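Local coordinates for soluble inorganic pyrophosphatase (Toxoplasma gondii, PDB 5WRT), which probably hydrolyses inorganic pyrophosphate to two phosphates as a magnesium-dependent, soluble enzyme of the type I PPase family, at residues F96-E105 with V221-L231. Sequence-based numbering, arbitrary orientation.
Sequences FPQTWEDPRE and VYRAHEHYLRL
His225 and Ala224 of the C-terminal helix hold the loop of residues 96-105 by its backbone, an example of how an irregular loop can be fastened along a helix with two direct hydrogen bonds. His225 ND1 donates to Gln98 O (2.8 Å), nearly in the plane of its own ring and fairly straight at 161°. A carbonyl can only accept, so ND1 carries a proton here. Two residues on, Trp100 N donates to Ala224 O (3.1 Å), approaching from one face of the carbonyl while the helical donor Tyr228 N uses the other, so a single oxygen serves both helix and loop.

Tyr228 turns its ring away from its own backbone N (chi1 176°) and flat against Gln98, whose CA sits over the ring centre at 3.6 Å from the centroid in a CH-pi contact. Leu231 CD1 covers one face of the Trp100 indole, 3.5 Å from CE3, toward the rim of the six-membered ring. Asp102 CB rests on a face of the His227 imidazole, 3.5 Å from CG, with the carboxylate plane almost perpendicular to the ring. Two turns back from Tyr228, Val221 CG1 lies over one face of the Phe96 ring.

Further out, the Tyr228 hydroxyl is hydrogen-bonded to His31 ND1 and Gln98 NE2 to His31 O, Gly118 O binds the indole NH, and Thr99 OG1 donates to Phe96 O (2.6 Å). Glu101 OE2 meets Ala224 CB at 3.4 Å and accepts from a water that also binds Arg223 NE. The Glu101 side chain lies beside Asp117, which binds magnesium with Asp122 and Asp154. The helix thus packs on the loop joining strands 92-95 and 115-125, beside the metal site of the beta-barrel core characteristic of family I pyrophosphatases.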
loop_
_atom_site.group_PDB
_atom_site.type_symbol
_atom_site.label_atom_id
_atom_site.label_comp_id
_atom_site.label_asym_id
_atom_site.label_seq_id
_atom_site.Cartn_x
_atom_site.Cartn_y
_atom_site.Cartn_z
ATOM N N PHE A 96 19.174 -8.585 6.799
ATOM C CA PHE A 96 20.099 -8.999 7.845
ATOM C C PHE A 96 21.407 -9.462 7.218
ATOM O O PHE A 96 21.381 -10.281 6.290
ATOM C CB PHE A 96 19.508 -10.130 8.676
ATOM C CG PHE A 96 18.318 -9.729 9.503
ATOM C CD1 PHE A 96 18.463 -8.883 10.588
ATOM C CD2 PHE A 96 17.054 -10.207 9.194
ATOM C CE1 PHE A 96 17.367 -8.517 11.352
ATOM C CE2 PHE A 96 15.955 -9.845 9.952
ATOM C CZ PHE A 96 16.112 -8.999 11.033
ATOM N N PRO A 97 22.555 -8.964 7.676
ATOM C CA PRO A 97 23.830 -9.486 7.176
ATOM C C PRO A 97 24.011 -10.947 7.551
ATOM O O PRO A 97 23.442 -11.433 8.532
ATOM C CB PRO A 97 24.880 -8.601 7.864
ATOM C CG PRO A 97 24.131 -7.431 8.408
ATOM C CD PRO A 97 22.743 -7.909 8.683
ATOM N N GLN A 98 24.811 -11.648 6.746
ATOM C CA GLN A 98 25.197 -13.031 7.025
ATOM C C GLN A 98 23.975 -13.928 7.186
ATOM O O GLN A 98 23.937 -14.820 8.035
ATOM C CB GLN A 98 26.105 -13.106 8.256
ATOM C CG GLN A 98 27.355 -12.249 8.121
ATOM C CD GLN A 98 28.213 -12.243 9.370
ATOM O OE1 GLN A 98 27.764 -12.623 10.451
ATOM N NE2 GLN A 98 29.457 -11.804 9.226
ATOM N N THR A 99 22.957 -13.675 6.369
ATOM C CA THR A 99 21.778 -14.520 6.295
ATOM C C THR A 99 21.521 -14.876 4.840
ATOM O O THR A 99 21.845 -14.111 3.928
ATOM C CB THR A 99 20.535 -13.836 6.887
ATOM O OG1 THR A 99 20.273 -12.617 6.178
ATOM C CG2 THR A 99 20.738 -13.535 8.365
ATOM N N TRP A 100 20.930 -16.048 4.633
ATOM C CA TRP A 100 20.609 -16.511 3.290
ATOM C C TRP A 100 19.407 -17.431 3.395
ATOM O O TRP A 100 19.452 -18.426 4.123
ATOM C CB TRP A 100 21.792 -17.239 2.648
ATOM C CG TRP A 100 21.525 -17.683 1.239
ATOM C CD1 TRP A 100 21.045 -16.920 0.215
ATOM C CD2 TRP A 100 21.726 -18.995 0.700
ATOM N NE1 TRP A 100 20.935 -17.675 -0.928
ATOM C CE2 TRP A 100 21.346 -18.953 -0.657
ATOM C CE3 TRP A 100 22.188 -20.202 1.233
ATOM C CZ2 TRP A 100 21.417 -20.070 -1.487
ATOM C CZ3 TRP A 100 22.263 -21.307 0.407
ATOM C CH2 TRP A 100 21.875 -21.236 -0.937
ATOM N N GLU A 101 18.332 -17.096 2.686
ATOM C CA GLU A 101 17.140 -17.937 2.689
ATOM C C GLU A 101 17.347 -19.043 1.660
ATOM O O GLU A 101 16.855 -19.001 0.530
ATOM C CB GLU A 101 15.885 -17.119 2.429
ATOM C CG GLU A 101 15.493 -16.262 3.621
ATOM C CD GLU A 101 14.693 -17.041 4.647
ATOM O OE1 GLU A 101 13.462 -17.176 4.481
ATOM O OE2 GLU A 101 15.307 -17.532 5.618
ATOM N N ASP A 102 18.114 -20.044 2.079
ATOM C CA ASP A 102 18.496 -21.182 1.265
ATOM C C ASP A 102 17.262 -21.824 0.637
ATOM O O ASP A 102 16.392 -22.321 1.369
ATOM C CB ASP A 102 19.229 -22.206 2.134
ATOM C CG ASP A 102 19.943 -23.276 1.322
ATOM O OD1 ASP A 102 20.849 -23.935 1.878
ATOM O OD2 ASP A 102 19.610 -23.462 0.134
ATOM N N PRO A 103 17.138 -21.826 -0.697
ATOM C CA PRO A 103 16.061 -22.602 -1.320
ATOM C C PRO A 103 16.316 -24.078 -1.078
ATOM O O PRO A 103 17.158 -24.425 -0.243
ATOM C CB PRO A 103 16.157 -22.235 -2.809
ATOM C CG PRO A 103 17.025 -21.005 -2.861
ATOM C CD PRO A 103 17.960 -21.126 -1.697
ATOM N N ARG A 104 15.595 -24.964 -1.755
ATOM C CA ARG A 104 15.866 -26.391 -1.612
ATOM C C ARG A 104 15.637 -26.898 -0.190
ATOM O O ARG A 104 15.786 -28.095 0.078
ATOM C CB ARG A 104 17.297 -26.698 -2.047
ATOM N N GLU A 105 15.299 -26.000 0.734
ATOM C CA GLU A 105 15.027 -26.379 2.107
ATOM C C GLU A 105 13.534 -26.203 2.287
ATOM O O GLU A 105 13.035 -25.072 2.195
ATOM C CB GLU A 105 15.802 -25.511 3.098
ATOM C CG GLU A 105 17.316 -25.733 3.091
ATOM C CD GLU A 105 17.785 -26.726 4.144
ATOM O OE1 GLU A 105 18.973 -27.117 4.103
ATOM O OE2 GLU A 105 16.975 -27.113 5.014
ATOM N N VAL A 221 15.417 -15.710 11.882
ATOM C CA VAL A 221 16.721 -15.109 11.619
ATOM C C VAL A 221 17.842 -16.110 11.884
ATOM O O VAL A 221 18.796 -16.208 11.103
ATOM C CB VAL A 221 16.899 -13.826 12.451
ATOM C CG1 VAL A 221 18.191 -13.119 12.064
ATOM C CG2 VAL A 221 15.708 -12.901 12.261
ATOM N N TYR A 222 17.750 -16.862 12.987
ATOM C CA TYR A 222 18.771 -17.863 13.294
ATOM C C TYR A 222 18.922 -18.862 12.153
ATOM O O TYR A 222 20.039 -19.145 11.705
ATOM C CB TYR A 222 18.429 -18.611 14.584
ATOM C CG TYR A 222 18.390 -17.780 15.844
ATOM C CD1 TYR A 222 19.299 -16.751 16.061
ATOM C CD2 TYR A 222 17.462 -18.055 16.839
ATOM C CE1 TYR A 222 19.265 -16.006 17.227
ATOM C CE2 TYR A 222 17.421 -17.321 18.001
ATOM C CZ TYR A 222 18.321 -16.299 18.193
ATOM O OH TYR A 222 18.267 -15.577 19.360
ATOM N N ARG A 223 17.803 -19.419 11.684
ATOM C CA ARG A 223 17.864 -20.433 10.636
ATOM C C ARG A 223 18.504 -19.885 9.366
ATOM O O ARG A 223 19.339 -20.554 8.747
ATOM C CB ARG A 223 16.465 -20.972 10.343
ATOM C CG ARG A 223 16.456 -22.162 9.398
ATOM C CD ARG A 223 15.073 -22.777 9.288
ATOM N NE ARG A 223 14.066 -21.793 8.898
ATOM C CZ ARG A 223 13.013 -21.469 9.643
ATOM N NH1 ARG A 223 12.828 -22.052 10.820
ATOM N NH2 ARG A 223 12.147 -20.562 9.210
ATOM N N ALA A 224 18.131 -18.665 8.967
ATOM C CA ALA A 224 18.761 -18.047 7.806
ATOM C C ALA A 224 20.234 -17.763 8.059
ATOM O O ALA A 224 21.047 -17.831 7.130
ATOM C CB ALA A 224 18.026 -16.762 7.425
ATOM N N HIS A 225 20.591 -17.444 9.305
ATOM C CA HIS A 225 21.995 -17.252 9.653
ATOM C C HIS A 225 22.779 -18.546 9.477
ATOM O O HIS A 225 23.916 -18.532 8.991
ATOM C CB HIS A 225 22.107 -16.733 11.086
ATOM C CG HIS A 225 23.499 -16.364 11.496
ATOM N ND1 HIS A 225 24.305 -15.542 10.739
ATOM C CD2 HIS A 225 24.219 -16.686 12.596
ATOM C CE1 HIS A 225 25.466 -15.385 11.348
ATOM N NE2 HIS A 225 25.440 -16.067 12.479
ATOM N N GLU A 226 22.183 -19.678 9.860
ATOM C CA GLU A 226 22.871 -20.960 9.739
ATOM C C GLU A 226 23.001 -21.386 8.281
ATOM O O GLU A 226 24.006 -21.996 7.897
ATOM C CB GLU A 226 22.137 -22.029 10.546
ATOM C CG GLU A 226 22.266 -21.867 12.051
ATOM N N HIS A 227 21.989 -21.094 7.459
ATOM C CA HIS A 227 22.107 -21.338 6.023
ATOM C C HIS A 227 23.316 -20.616 5.440
ATOM O O HIS A 227 24.075 -21.190 4.650
ATOM C CB HIS A 227 20.838 -20.888 5.300
ATOM C CG HIS A 227 19.632 -21.727 5.586
ATOM N ND1 HIS A 227 19.691 -23.096 5.731
ATOM C CD2 HIS A 227 18.330 -21.387 5.738
ATOM C CE1 HIS A 227 18.477 -23.564 5.966
ATOM N NE2 HIS A 227 17.633 -22.547 5.976
ATOM N N TYR A 228 23.506 -19.350 5.816
ATOM C CA TYR A 228 24.655 -18.593 5.330
ATOM C C TYR A 228 25.961 -19.205 5.822
ATOM O O TYR A 228 26.890 -19.431 5.039
ATOM C CB TYR A 228 24.547 -17.130 5.766
ATOM C CG TYR A 228 25.750 -16.297 5.378
ATOM C CD1 TYR A 228 25.830 -15.713 4.123
ATOM C CD2 TYR A 228 26.810 -16.109 6.257
ATOM C CE1 TYR A 228 26.923 -14.957 3.754
ATOM C CE2 TYR A 228 27.910 -15.356 5.894
ATOM C CZ TYR A 228 27.961 -14.782 4.641
ATOM O OH TYR A 228 29.050 -14.031 4.269
ATOM N N LEU A 229 26.048 -19.469 7.129
ATOM C CA LEU A 229 27.272 -20.016 7.708
ATOM C C LEU A 229 27.630 -21.365 7.096
ATOM O O LEU A 229 28.813 -21.685 6.932
ATOM C CB LEU A 229 27.125 -20.133 9.224
ATOM C CG LEU A 229 27.077 -18.808 9.984
ATOM C CD1 LEU A 229 26.932 -19.051 11.481
ATOM C CD2 LEU A 229 28.315 -17.972 9.684
ATOM N N ARG A 230 26.621 -22.177 6.763
ATOM C CA ARG A 230 26.895 -23.471 6.144
ATOM C C ARG A 230 27.588 -23.306 4.797
ATOM O O ARG A 230 28.394 -24.160 4.407
ATOM C CB ARG A 230 25.597 -24.264 5.990
ATOM C CG ARG A 230 25.801 -25.701 5.530
ATOM C CD ARG A 230 26.744 -26.442 6.470
ATOM N NE ARG A 230 27.140 -27.749 5.949
ATOM C CZ ARG A 230 28.114 -27.941 5.064
ATOM N NH1 ARG A 230 28.798 -26.907 4.588
ATOM N NH2 ARG A 230 28.403 -29.167 4.651
ATOM N N LEU A 231 27.294 -22.220 4.077
ATOM C CA LEU A 231 27.976 -21.947 2.817
ATOM C C LEU A 231 29.463 -21.694 3.023
ATOM O O LEU A 231 30.249 -21.866 2.085
ATOM C CB LEU A 231 27.344 -20.744 2.119
ATOM C CG LEU A 231 25.989 -20.950 1.443
ATOM C CD1 LEU A 231 25.567 -19.675 0.730
ATOM C CD2 LEU A 231 26.040 -22.122 0.473
HETATM O O HOH W 1 15.338 -20.523 6.436
#